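Local atomic coordinates of extracellular solute-binding protein, family 1 (Bifidobacterium longum subsp. infantis, PDB entry 6FTH), a protein that probably binds human milk oligosaccharides outside the cell and delivers them to an ABC transporter for uptake. Residues T171-L176 with M214-S219; I197-R202 with K256-L261; T220-G225 with L246-Y251. All coordinates share one frame; numbering follows the deposited sequence.

Helix 249-263 ties this region together: interaction 3 uses its first turn, interaction 2 a later part, and interaction 1 touches it through Y257, whose hydroxyl reaches W173 O. The centre of interaction 1 lies about 11 Å from that of interaction 2 and 12 Å from that of interaction 3, while the centres of 2 and 3 are about 17 Å apart. Along the chain, interactions 1 and 2 alternate their segments, whereas interaction 3 opens only after interaction 1 has closed, and both its segments fall between those of interaction 2. The set illustrates how one helix can gather a strand, a second helix and a long connection into a single lobe of a probable sugar-binding protein.

Interaction 1. Residues T171-L176 with M214-S219; sequences TTWDEL and MLLLNS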
ATOM      1  N   THR A 171      11.247  23.980  -0.310  1.00 12.36           N
ATOM      2  CA  THR A 171       9.830  24.054   0.047  1.00 14.26           C
ATOM      3  C   THR A 171       8.925  24.501  -1.095  1.00 14.91           C
ATOM      4  O   THR A 171       7.718  24.607  -0.882  1.00 13.25           O
ATOM      5  CB  THR A 171       9.588  24.978   1.237  1.00 15.09           C
ATOM      6  OG1 THR A 171       9.819  26.342   0.859  1.00 16.67           O
ATOM      7  CG2 THR A 171      10.465  24.584   2.425  1.00 15.38           C
ATOM      8  N   THR A 172       9.473  24.750  -2.287  1.00 12.87           N
ATOM      9  CA  THR A 172       8.689  25.053  -3.478  1.00 13.89           C
ATOM     10  C   THR A 172       9.306  24.298  -4.656  1.00 14.43           C
ATOM     11  O   THR A 172      10.464  23.862  -4.604  1.00 14.05           O
ATOM     12  CB  THR A 172       8.735  26.555  -3.833  1.00 14.27           C
ATOM     13  OG1 THR A 172      10.079  26.883  -4.229  1.00 16.45           O
ATOM     14  CG2 THR A 172       8.300  27.438  -2.671  1.00 15.43           C
ATOM     15  N   TRP A 173       8.537  24.143  -5.743  1.00 12.44           N
ATOM     16  CA  TRP A 173       9.087  23.535  -6.955  1.00 13.25           C
ATOM     17  C   TRP A 173      10.327  24.275  -7.465  1.00 11.62           C
ATOM     18  O   TRP A 173      11.275  23.637  -7.950  1.00 13.79           O
ATOM     19  CB  TRP A 173       8.037  23.447  -8.060  1.00 11.75           C
ATOM     20  CG  TRP A 173       7.042  22.323  -7.886  1.00 14.31           C
ATOM     21  CD1 TRP A 173       6.963  21.426  -6.858  1.00 14.74           C
ATOM     22  CD2 TRP A 173       5.985  21.988  -8.791  1.00 12.45           C
ATOM     23  NE1 TRP A 173       5.907  20.561  -7.058  1.00 14.41           N
ATOM     24  CE2 TRP A 173       5.307  20.872  -8.250  1.00 11.72           C
ATOM     25  CE3 TRP A 173       5.556  22.516 -10.005  1.00 13.93           C
ATOM     26  CZ2 TRP A 173       4.203  20.287  -8.884  1.00 12.95           C
ATOM     27  CZ3 TRP A 173       4.476  21.929 -10.640  1.00 14.90           C
ATOM     28  CH2 TRP A 173       3.805  20.842 -10.074  1.00 14.29           C
ATOM     29  N   ASP A 174      10.348  25.609  -7.370  1.00 14.75           N
ATOM     30  CA  ASP A 174      11.536  26.353  -7.825  1.00 15.22           C
ATOM     31  C   ASP A 174      12.752  26.036  -6.961  1.00 15.25           C
ATOM     32  O   ASP A 174      13.864  25.860  -7.477  1.00 15.20           O
ATOM     33  CB  ASP A 174      11.277  27.856  -7.785  1.00 16.68           C
ATOM     34  CG  ASP A 174      10.467  28.369  -8.980  1.00 24.50           C
ATOM     35  OD1 ASP A 174      10.189  27.598  -9.921  1.00 26.66           O
ATOM     36  OD2 ASP A 174      10.123  29.574  -8.966  1.00 31.81           O
ATOM     37  N   GLU A 175      12.570  26.012  -5.635  1.00 13.91           N
ATOM     38  CA  GLU A 175      13.668  25.666  -4.734  1.00 13.85           C
ATOM     39  C   GLU A 175      14.130  24.238  -4.975  1.00 15.01           C
ATOM     40  O   GLU A 175      15.336  23.952  -4.931  1.00 15.40           O
ATOM     41  CB  GLU A 175      13.224  25.840  -3.277  1.00 15.42           C
ATOM     42  CG  GLU A 175      13.113  27.294  -2.853  1.00 14.76           C
ATOM     43  CD  GLU A 175      12.563  27.487  -1.453  1.00 21.60           C
ATOM     44  OE1 GLU A 175      12.328  26.489  -0.740  1.00 19.17           O
ATOM     45  OE2 GLU A 175      12.390  28.655  -1.054  1.00 23.50           O
ATOM     46  N   LEU A 176      13.191  23.323  -5.263  1.00 14.06           N
ATOM     47  CA  LEU A 176      13.593  21.955  -5.571  1.00 11.74           C
ATOM     48  C   LEU A 176      14.440  21.899  -6.839  1.00 13.03           C
ATOM     49  O   LEU A 176      15.465  21.201  -6.877  1.00 14.94           O
ATOM     50  CB  LEU A 176      12.383  21.029  -5.660  1.00 12.99           C
ATOM     51  CG  LEU A 176      12.644  19.597  -6.106  1.00 11.51           C
ATOM     52  CD1 LEU A 176      13.580  18.863  -5.154  1.00 15.74           C
ATOM     53  CD2 LEU A 176      11.305  18.875  -6.243  1.00 12.87           C
ATOM     54  N   MET A 214       3.888  10.618  -9.542  1.00 10.43           N
ATOM     55  CA  MET A 214       2.707  11.475  -9.390  1.00 12.11           C
ATOM     56  C   MET A 214       2.387  11.780  -7.946  1.00 12.90           C
ATOM     57  O   MET A 214       1.396  12.454  -7.662  1.00 11.32           O
ATOM     58  CB  MET A 214       1.499  10.886 -10.117  1.00 13.86           C
ATOM     59  CG  MET A 214       1.697  10.800 -11.611  1.00 18.79           C
ATOM     60  SD  MET A 214       2.286  12.367 -12.248  1.00 26.56           S
ATOM     61  CE  MET A 214       2.748  11.969 -13.941  1.00 24.72           C
ATOM     62  N   LEU A 215       3.207  11.332  -7.016  1.00 11.75           N
ATOM     63  CA  LEU A 215       3.113  11.869  -5.667  1.00 10.54           C
ATOM     64  C   LEU A 215       3.298  13.385  -5.642  1.00 11.58           C
ATOM     65  O   LEU A 215       2.897  14.022  -4.662  1.00 11.05           O
ATOM     66  CB  LEU A 215       4.120  11.174  -4.768  1.00 11.28           C
ATOM     67  CG  LEU A 215       3.781   9.744  -4.380  1.00 11.15           C
ATOM     68  CD1 LEU A 215       5.013   9.072  -3.818  1.00 12.35           C
ATOM     69  CD2 LEU A 215       2.630   9.701  -3.360  1.00 12.68           C
ATOM     70  N   LEU A 216       3.881  13.988  -6.686  1.00 10.61           N
ATOM     71  CA  LEU A 216       3.946  15.450  -6.767  1.00 10.13           C
ATOM     72  C   LEU A 216       2.572  16.101  -6.929  1.00 10.73           C
ATOM     73  O   LEU A 216       2.464  17.323  -6.783  1.00 11.95           O
ATOM     74  CB  LEU A 216       4.906  15.923  -7.873  1.00 12.65           C
ATOM     75  CG  LEU A 216       6.393  15.775  -7.548  1.00 16.21           C
ATOM     76  CD1 LEU A 216       7.193  16.508  -8.616  1.00 16.83           C
ATOM     77  CD2 LEU A 216       6.762  16.309  -6.185  1.00 15.15           C
ATOM     78  N   LEU A 217       1.518  15.323  -7.198  1.00 11.78           N
ATOM     79  CA  LEU A 217       0.180  15.915  -7.164  1.00 11.08           C
ATOM     80  C   LEU A 217      -0.120  16.521  -5.803  1.00 11.12           C
ATOM     81  O   LEU A 217      -0.854  17.511  -5.708  1.00 10.82           O
ATOM     82  CB  LEU A 217      -0.887  14.870  -7.487  1.00  9.89           C
ATOM     83  CG  LEU A 217      -1.021  14.499  -8.962  1.00 12.41           C
ATOM     84  CD1 LEU A 217      -1.758  13.180  -9.160  1.00 14.87           C
ATOM     85  CD2 LEU A 217      -1.736  15.633  -9.706  1.00 12.97           C
ATOM     86  N   ASN A 218       0.470  15.977  -4.736  1.00 10.02           N
ATOM     87  CA  ASN A 218       0.239  16.541  -3.407  1.00  8.62           C
ATOM     88  C   ASN A 218       0.749  17.982  -3.311  1.00 10.13           C
ATOM     89  O   ASN A 218       0.186  18.795  -2.554  1.00  9.44           O
ATOM     90  CB  ASN A 218       0.910  15.646  -2.361  1.00  9.54           C
ATOM     91  CG  ASN A 218       0.207  14.301  -2.218  1.00  9.65           C
ATOM     92  OD1 ASN A 218      -0.936  14.205  -1.723  1.00  9.41           O
ATOM     93  ND2 ASN A 218       0.879  13.242  -2.657  1.00 10.82           N
ATOM     94  N   SER A 219       1.794  18.309  -4.077  1.00  9.98           N
ATOM     95  CA  SER A 219       2.314  19.675  -4.158  1.00 11.55           C
ATOM     96  C   SER A 219       1.256  20.647  -4.617  1.00 11.56           C
ATOM     97  O   SER A 219       1.351  21.841  -4.309  1.00 12.82           O
ATOM     98  CB  SER A 219       3.445  19.776  -5.187  1.00 10.78           C
ATOM     99  OG  SER A 219       4.532  18.964  -4.827  1.00 14.84           O
TER
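W173 points the five-membered end of its indole at S219, and the two residues meet through one polar bond at the ring's edge. NE1 of W173 donates to OG of S219 over 3.1 Å, with an N-H...O angle of 155°, and the acceptor sits slightly tilted from the ring plane. S219 OG is also hydrogen-bonded to P317 O. CB of S219 lies alongside, 3.2 Å from NE1 of W173, and leans toward the six-membered ring. Farther along the same rim, CZ2 of W173 lies 4.0 Å from the carbonyl oxygen of L216, whose side-chain CD2 is 4.4 Å from NE1 of W173. The indole gets there because its CG is anti to the carbonyl carbon of W173 (chi1 -77°). In a fold consistent with the type 2 periplasmic-binding proteins, this joins the start of helix 173-185 to residues 216-219 of the long connection between strands 197-199 and 235-238. The indole also stacks with the ring of Y257. T172 is the N-cap, its OG1 accepting from E175 N, and OE1 of E175 accepts from both N and OG1 of T171, the hydroxyl coming from above the carboxylate plane.

Interaction 2. Residues I197-R202 with K256-L261; sequences IPMNIR and KYYHKL
M199 faces L261 and I201 faces Y258 as the extended chain, having turned a corner at P198, runs past one side of helix 249-263, with CA of M199 8.8 Å from CA of L261 and CA of I201 9.8 Å from CA of Y258. Between the two backbones the phenol of Y258 is held by hydrocarbon from two directions. M199 comes at its edge: the side chain is fully extended, with CG opposite the backbone N (chi1 179°), and crosses the tyrosine at about a right angle. Its terminal CE stops 3.7 Å from OH and 3.9 Å from CE1 of Y258, near the ring plane, so the methyl rather than the sulfur does the touching here. The sulfur turns to the neighbouring turn of the helix, SD of M199 lying 4.2 Å from CD1 of L261. I201 uses both of its branches. CD1 lies over one face of the Y258 ring, displaced toward the rim, while CG2 of I201 packs 3.9 Å from CE1 of Y258. The buried phenol oxygen is satisfied by P213 O. With an alanine here, P213 O would probably lose its hydroxyl mate, and a gap would be likely to open where the ring now lies against M199 CE and the CD1 and CG2 of I201. M199 also touches L180 of helix 173-185 and F296 of strand 292-297, and F296 touches Y258 in turn. Such apolar packing of a helix against the end of the outermost strand of a mixed sheet, here ordered 197-199, 292-297, 154-158, 311-313, and the extended chain that follows it is consistent with the layered alpha/beta construction of a type 2 periplasmic-binding-protein lobe.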
ATOM      1  N   ILE A 197      22.618  11.307  -9.634  1.00 14.95           N
ATOM      2  CA  ILE A 197      21.272  11.361 -10.195  1.00 15.17           C
ATOM      3  C   ILE A 197      20.482  12.303  -9.297  1.00 14.73           C
ATOM      4  O   ILE A 197      20.131  11.917  -8.173  1.00 15.86           O
ATOM      5  CB  ILE A 197      20.640   9.964 -10.205  1.00 15.53           C
ATOM      6  CG1 ILE A 197      21.472   8.991 -11.051  1.00 19.70           C
ATOM      7  CG2 ILE A 197      19.211  10.047 -10.751  1.00 16.89           C
ATOM      8  CD1 ILE A 197      21.079   7.507 -10.912  1.00 21.30           C
ATOM      9  N   PRO A 198      20.218  13.548  -9.711  1.00 13.94           N
ATOM     10  CA  PRO A 198      19.607  14.485  -8.766  1.00 15.45           C
ATOM     11  C   PRO A 198      18.288  13.989  -8.208  1.00 14.65           C
ATOM     12  O   PRO A 198      18.099  14.005  -6.989  1.00 13.63           O
ATOM     13  CB  PRO A 198      19.489  15.766  -9.590  1.00 13.35           C
ATOM     14  CG  PRO A 198      20.619  15.648 -10.574  1.00 15.10           C
ATOM     15  CD  PRO A 198      20.616  14.228 -10.957  1.00 16.60           C
ATOM     16  N   MET A 199      17.380  13.565  -9.076  1.00 14.60           N
ATOM     17  CA  MET A 199      16.107  12.981  -8.677  1.00 13.71           C
ATOM     18  C   MET A 199      15.872  11.751  -9.548  1.00 12.28           C
ATOM     19  O   MET A 199      16.077  11.812 -10.765  1.00 15.39           O
ATOM     20  CB  MET A 199      14.976  13.997  -8.868  1.00 14.21           C
ATOM     21  CG  MET A 199      13.624  13.457  -8.498  1.00 14.39           C
ATOM     22  SD  MET A 199      12.393  14.786  -8.426  1.00 15.40           S
ATOM     23  CE  MET A 199      10.944  13.899  -7.765  1.00 15.54           C
ATOM     24  N   ASN A 200      15.466  10.643  -8.923  1.00 13.05           N
ATOM     25  CA  ASN A 200      15.132   9.415  -9.620  1.00 13.40           C
ATOM     26  C   ASN A 200      13.665   9.080  -9.395  1.00 14.63           C
ATOM     27  O   ASN A 200      13.174   9.143  -8.262  1.00 15.64           O
ATOM     28  CB  ASN A 200      16.013   8.258  -9.175  1.00 15.00           C
ATOM     29  CG  ASN A 200      16.300   7.300 -10.310  1.00 19.21           C
ATOM     30  OD1 ASN A 200      15.752   7.429 -11.401  1.00 20.63           O
ATOM     31  ND2 ASN A 200      17.119   6.310 -10.044  1.00 19.47           N
ATOM     32  N   ILE A 201      12.971   8.741 -10.482  1.00 16.07           N
ATOM     33  CA  ILE A 201      11.562   8.388 -10.429  1.00 13.82           C
ATOM     34  C   ILE A 201      11.364   7.050 -11.131  1.00 15.26           C
ATOM     35  O   ILE A 201      12.113   6.684 -12.045  1.00 15.43           O
ATOM     36  CB  ILE A 201      10.661   9.487 -11.056  1.00 15.16           C
ATOM     37  CG1 ILE A 201      11.101   9.830 -12.486  1.00 13.71           C
ATOM     38  CG2 ILE A 201      10.651  10.741 -10.186  1.00 16.77           C
ATOM     39  CD1 ILE A 201      10.067  10.651 -13.278  1.00 14.50           C
ATOM     40  N   ARG A 202      10.345   6.325 -10.690  1.00 13.61           N
ATOM     41  CA  ARG A 202       9.926   5.062 -11.279  1.00 15.57           C
ATOM     42  C   ARG A 202       9.213   5.280 -12.601  1.00 18.30           C
ATOM     43  O   ARG A 202       8.559   6.305 -12.818  1.00 15.11           O
ATOM     44  CB  ARG A 202       8.908   4.379 -10.366  1.00 17.82           C
ATOM     45  CG  ARG A 202       9.509   3.710  -9.139  1.00 19.40           C
ATOM     46  CD  ARG A 202       8.439   2.963  -8.331  1.00 20.22           C
ATOM     47  NE  ARG A 202       9.028   1.844  -7.585  1.00 21.48           N
ATOM     48  CZ  ARG A 202       8.339   0.876  -6.988  1.00 27.32           C
ATOM     49  NH1 ARG A 202       7.010   0.875  -7.012  1.00 21.28           N
ATOM     50  NH2 ARG A 202       8.987  -0.104  -6.369  1.00 26.38           N
ATOM     51  N   LYS A 256       4.443  18.970 -16.785  1.00 14.10           N
ATOM     52  CA  LYS A 256       5.317  19.994 -17.347  1.00 14.49           C
ATOM     53  C   LYS A 256       6.552  20.196 -16.473  1.00 15.87           C
ATOM     54  O   LYS A 256       7.656  20.398 -16.993  1.00 15.21           O
ATOM     55  CB  LYS A 256       4.548  21.295 -17.531  1.00 15.90           C
ATOM     56  CG  LYS A 256       3.550  21.229 -18.687  1.00 17.20           C
ATOM     57  CD  LYS A 256       2.865  22.573 -18.910  1.00 19.47           C
ATOM     58  CE  LYS A 256       3.724  23.507 -19.744  1.00 25.80           C
ATOM     59  NZ  LYS A 256       2.962  24.715 -20.163  1.00 39.23           N
ATOM     60  N   TYR A 257       6.382  20.143 -15.147  1.00 13.74           N
ATOM     61  CA  TYR A 257       7.520  20.284 -14.241  1.00 14.33           C
ATOM     62  C   TYR A 257       8.499  19.148 -14.445  1.00 13.90           C
ATOM     63  O   TYR A 257       9.714  19.378 -14.564  1.00 14.99           O
ATOM     64  CB  TYR A 257       7.031  20.350 -12.790  1.00 13.35           C
ATOM     65  CG  TYR A 257       8.116  20.543 -11.749  1.00 11.23           C
ATOM     66  CD1 TYR A 257       8.841  21.720 -11.683  1.00 13.98           C
ATOM     67  CD2 TYR A 257       8.374  19.565 -10.818  1.00 15.48           C
ATOM     68  CE1 TYR A 257       9.820  21.899 -10.727  1.00 13.65           C
ATOM     69  CE2 TYR A 257       9.340  19.740  -9.857  1.00 14.08           C
ATOM     70  CZ  TYR A 257      10.039  20.910  -9.808  1.00 15.43           C
ATOM     71  OH  TYR A 257      11.008  21.075  -8.843  1.00 15.62           O
ATOM     72  N   TYR A 258       7.990  17.909 -14.487  1.00 13.98           N
ATOM     73  CA  TYR A 258       8.871  16.766 -14.737  1.00 13.51           C
ATOM     74  C   TYR A 258       9.566  16.900 -16.078  1.00 15.58           C
ATOM     75  O   TYR A 258      10.749  16.565 -16.201  1.00 14.94           O
ATOM     76  CB  TYR A 258       8.127  15.443 -14.665  1.00 14.03           C
ATOM     77  CG  TYR A 258       8.018  14.889 -13.252  1.00 14.40           C
ATOM     78  CD1 TYR A 258       9.153  14.700 -12.459  1.00 13.48           C
ATOM     79  CD2 TYR A 258       6.783  14.565 -12.700  1.00 12.66           C
ATOM     80  CE1 TYR A 258       9.053  14.178 -11.170  1.00 15.39           C
ATOM     81  CE2 TYR A 258       6.682  14.057 -11.423  1.00 10.74           C
ATOM     82  CZ  TYR A 258       7.812  13.867 -10.658  1.00 13.25           C
ATOM     83  OH  TYR A 258       7.720  13.343  -9.399  1.00 13.07           O
ATOM     84  N   HIS A 259       8.863  17.391 -17.100  1.00 13.15           N
ATOM     85  CA  HIS A 259       9.547  17.518 -18.389  1.00 14.11           C
ATOM     86  C   HIS A 259      10.671  18.546 -18.313  1.00 15.82           C
ATOM     87  O   HIS A 259      11.739  18.348 -18.904  1.00 17.89           O
ATOM     88  CB  HIS A 259       8.584  17.862 -19.517  1.00 17.09           C
ATOM     89  CG  HIS A 259       9.277  18.040 -20.830  1.00 19.08           C
ATOM     90  ND1 HIS A 259      10.033  17.042 -21.400  1.00 19.97           N
ATOM     91  CD2 HIS A 259       9.395  19.116 -21.642  1.00 18.53           C
ATOM     92  CE1 HIS A 259      10.563  17.487 -22.528  1.00 21.28           C
ATOM     93  NE2 HIS A 259      10.192  18.742 -22.694  1.00 19.89           N
ATOM     94  N   LYS A 260      10.460  19.631 -17.575  1.00 15.43           N
ATOM     95  CA  LYS A 260      11.517  20.606 -17.386  1.00 17.20           C
ATOM     96  C   LYS A 260      12.719  19.953 -16.722  1.00 20.51           C
ATOM     97  O   LYS A 260      13.850  20.058 -17.210  1.00 18.02           O
ATOM     98  CB  LYS A 260      11.001  21.782 -16.553  1.00 16.91           C
ATOM     99  CG  LYS A 260      12.030  22.916 -16.407  1.00 21.74           C
ATOM    100  CD  LYS A 260      11.538  24.050 -15.515  1.00 24.05           C
ATOM    101  CE  LYS A 260      12.476  25.267 -15.631  1.00 31.56           C
ATOM    102  NZ  LYS A 260      12.231  26.298 -14.585  1.00 37.02           N
ATOM    103  N   LEU A 261      12.483  19.231 -15.629  1.00 15.00           N
ATOM    104  CA  LEU A 261      13.566  18.553 -14.929  1.00 15.80           C
ATOM    105  C   LEU A 261      14.286  17.568 -15.841  1.00 17.36           C
ATOM    106  O   LEU A 261      15.525  17.524 -15.870  1.00 16.72           O
ATOM    107  CB  LEU A 261      13.020  17.818 -13.712  1.00 13.87           C
ATOM    108  CG  LEU A 261      12.381  18.659 -12.596  1.00 17.30           C
ATOM    109  CD1 LEU A 261      12.118  17.805 -11.332  1.00 14.69           C
ATOM    110  CD2 LEU A 261      13.169  19.884 -12.232  1.00 19.48           C
TER

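Interaction 3. Residues T220-G225 with L246-Y251; sequences TGIVTG and LTSDEY
One face of the E250 carboxylate is covered by I222, whose CD1 methyl stands almost directly over the carbon CD of E250 at 3.7 Å and about equally far from both oxygens. Off the OE2 end of the group lies a water. The setting is the N-capped first turn of helix 249-263: S248 is the N-cap, its OG accepting from Y251 N, and the contact brings the 220-225 part of the long connection against that turn, probably within one alpha/beta lobe of a solute-binding-protein fold. OG of S248 is also hydrogen-bonded to F245 O. I222 crosses E250 at about a right angle, and its CD1 is 3.5 Å from CB of E250 as well, so the methyl spans both the aliphatic and the charged part of the side chain. A bend at chi2 of E250, near 90°, brings the carboxylate back beneath this methyl instead of letting it extend outward. T220 approaches the aliphatic part, OG1 lying 3.2 Å from CG of E250, but the polar partner of that hydroxyl is L217 O. The remaining link is made by solvent: the water donates to OE2 of E250 at 2.7 Å and to the backbone O of T220 at 2.8 Å.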
ATOM      1  N   THR A 220       0.301  20.173  -5.408  1.00 10.38           N
ATOM      2  CA  THR A 220      -0.707  21.030  -6.028  1.00 10.04           C
ATOM      3  C   THR A 220      -1.967  21.148  -5.201  1.00 13.68           C
ATOM      4  O   THR A 220      -2.875  21.904  -5.595  1.00 13.31           O
ATOM      5  CB  THR A 220      -1.085  20.517  -7.429  1.00 11.17           C
ATOM      6  OG1 THR A 220      -1.924  19.354  -7.347  1.00 12.45           O
ATOM      7  CG2 THR A 220       0.140  20.194  -8.259  1.00 13.50           C
ATOM      8  N   GLY A 221      -2.054  20.443  -4.085  1.00 11.83           N
ATOM      9  CA  GLY A 221      -3.227  20.470  -3.248  1.00 11.73           C
ATOM     10  C   GLY A 221      -4.216  19.354  -3.494  1.00 11.75           C
ATOM     11  O   GLY A 221      -5.321  19.403  -2.941  1.00 15.77           O
ATOM     12  N   ILE A 222      -3.860  18.353  -4.304  1.00 10.69           N
ATOM     13  CA  ILE A 222      -4.671  17.150  -4.520  1.00 11.64           C
ATOM     14  C   ILE A 222      -4.087  16.031  -3.671  1.00 10.73           C
ATOM     15  O   ILE A 222      -2.910  15.675  -3.822  1.00 11.87           O
ATOM     16  CB  ILE A 222      -4.732  16.761  -6.006  1.00 12.62           C
ATOM     17  CG1 ILE A 222      -5.553  17.798  -6.790  1.00 12.86           C
ATOM     18  CG2 ILE A 222      -5.335  15.351  -6.190  1.00 12.07           C
ATOM     19  CD1 ILE A 222      -5.529  17.589  -8.305  1.00 13.92           C
ATOM     20  N   VAL A 223      -4.904  15.476  -2.773  1.00 10.78           N
ATOM     21  CA  VAL A 223      -4.459  14.409  -1.874  1.00  9.85           C
ATOM     22  C   VAL A 223      -4.436  13.091  -2.635  1.00 11.26           C
ATOM     23  O   VAL A 223      -5.469  12.631  -3.133  1.00 10.50           O
ATOM     24  CB  VAL A 223      -5.380  14.288  -0.649  1.00  9.64           C
ATOM     25  CG1 VAL A 223      -4.837  13.224   0.302  1.00 10.22           C
ATOM     26  CG2 VAL A 223      -5.526  15.597   0.052  1.00 11.86           C
ATOM     27  N   THR A 224      -3.267  12.468  -2.713  1.00  9.39           N
ATOM     28  CA  THR A 224      -3.171  11.135  -3.305  1.00 10.47           C
ATOM     29  C   THR A 224      -3.401  10.047  -2.255  1.00  9.93           C
ATOM     30  O   THR A 224      -3.355  10.280  -1.038  1.00  9.55           O
ATOM     31  CB  THR A 224      -1.818  10.902  -4.001  1.00  9.92           C
ATOM     32  OG1 THR A 224      -0.760  10.930  -3.033  1.00 10.17           O
ATOM     33  CG2 THR A 224      -1.515  11.967  -5.049  1.00 11.29           C
ATOM     34  N   GLY A 225      -3.691   8.845  -2.747  1.00 10.45           N
ATOM     35  CA  GLY A 225      -3.887   7.693  -1.878  1.00 12.94           C
ATOM     36  C   GLY A 225      -3.365   6.436  -2.537  1.00 12.54           C
ATOM     37  O   GLY A 225      -4.111   5.502  -2.849  1.00 11.54           O
ATOM     38  N   LEU A 246      -6.939  13.034 -13.802  1.00 11.64           N
ATOM     39  CA  LEU A 246      -6.317  12.711 -15.080  1.00 12.48           C
ATOM     40  C   LEU A 246      -6.485  13.825 -16.092  1.00 13.95           C
ATOM     41  O   LEU A 246      -5.691  13.910 -17.031  1.00 14.60           O
ATOM     42  CB  LEU A 246      -6.922  11.425 -15.641  1.00 13.46           C
ATOM     43  CG  LEU A 246      -6.685  10.166 -14.820  1.00 11.69           C
ATOM     44  CD1 LEU A 246      -7.421   8.983 -15.452  1.00 14.88           C
ATOM     45  CD2 LEU A 246      -5.202   9.844 -14.690  1.00 14.50           C
ATOM     46  N   THR A 247      -7.500  14.677 -15.931  1.00 14.50           N
ATOM     47  CA  THR A 247      -7.760  15.798 -16.828  1.00 13.44           C
ATOM     48  C   THR A 247      -7.629  17.141 -16.117  1.00 16.30           C
ATOM     49  O   THR A 247      -8.131  18.162 -16.605  1.00 16.73           O
ATOM     50  CB  THR A 247      -9.152  15.666 -17.470  1.00 17.01           C
ATOM     51  OG1 THR A 247     -10.139  15.617 -16.436  1.00 17.94           O
ATOM     52  CG2 THR A 247      -9.240  14.417 -18.303  1.00 18.59           C
ATOM     53  N   SER A 248      -6.948  17.168 -14.975  1.00 14.00           N
ATOM     54  CA  SER A 248      -6.842  18.381 -14.179  1.00 15.49           C
ATOM     55  C   SER A 248      -5.641  19.221 -14.604  1.00 13.78           C
ATOM     56  O   SER A 248      -4.617  18.695 -15.040  1.00 13.92           O
ATOM     57  CB  SER A 248      -6.699  18.041 -12.695  1.00 14.14           C
ATOM     58  OG  SER A 248      -5.469  17.401 -12.422  1.00 12.98           O
ATOM     59  N   ASP A 249      -5.766  20.535 -14.431  1.00 16.19           N
ATOM     60  CA  ASP A 249      -4.623  21.420 -14.616  1.00 16.44           C
ATOM     61  C   ASP A 249      -3.467  21.009 -13.699  1.00 16.11           C
ATOM     62  O   ASP A 249      -2.295  21.119 -14.077  1.00 14.33           O
ATOM     63  CB  ASP A 249      -5.045  22.860 -14.344  1.00 20.14           C
ATOM     64  CG  ASP A 249      -6.044  23.392 -15.372  1.00 39.27           C
ATOM     65  OD1 ASP A 249      -6.009  22.957 -16.555  1.00 39.58           O
ATOM     66  OD2 ASP A 249      -6.851  24.278 -14.989  1.00 45.25           O
ATOM     67  N   GLU A 250      -3.782  20.505 -12.508  1.00 15.37           N
ATOM     68  CA  GLU A 250      -2.742  20.069 -11.581  1.00 13.55           C
ATOM     69  C   GLU A 250      -1.875  18.968 -12.182  1.00 13.64           C
ATOM     70  O   GLU A 250      -0.639  19.009 -12.078  1.00 12.35           O
ATOM     71  CB  GLU A 250      -3.387  19.571 -10.302  1.00 13.30           C
ATOM     72  CG  GLU A 250      -3.997  20.659  -9.451  1.00 13.62           C
ATOM     73  CD  GLU A 250      -5.471  20.981  -9.742  1.00 15.42           C
ATOM     74  OE1 GLU A 250      -5.990  20.681 -10.836  1.00 16.78           O
ATOM     75  OE2 GLU A 250      -6.122  21.544  -8.835  1.00 18.37           O
ATOM     76  N   TYR A 251      -2.509  17.949 -12.775  1.00 13.12           N
ATOM     77  CA  TYR A 251      -1.774  16.860 -13.423  1.00 12.53           C
ATOM     78  C   TYR A 251      -0.944  17.397 -14.585  1.00 13.35           C
ATOM     79  O   TYR A 251       0.227  17.033 -14.763  1.00 13.12           O
ATOM     80  CB  TYR A 251      -2.784  15.801 -13.906  1.00 12.96           C
ATOM     81  CG  TYR A 251      -2.236  14.463 -14.378  1.00 13.87           C
ATOM     82  CD1 TYR A 251      -1.607  13.604 -13.496  1.00 13.82           C
ATOM     83  CD2 TYR A 251      -2.400  14.051 -15.684  1.00 14.98           C
ATOM     84  CE1 TYR A 251      -1.116  12.369 -13.915  1.00 15.99           C
ATOM     85  CE2 TYR A 251      -1.929  12.818 -16.113  1.00 12.90           C
ATOM     86  CZ  TYR A 251      -1.282  11.986 -15.225  1.00 14.66           C
ATOM     87  OH  TYR A 251      -0.797  10.771 -15.605  1.00 14.96           O
TER
HETATM   88  O   HOH W   1      -5.554  21.589  -6.157  1.00 16.09           O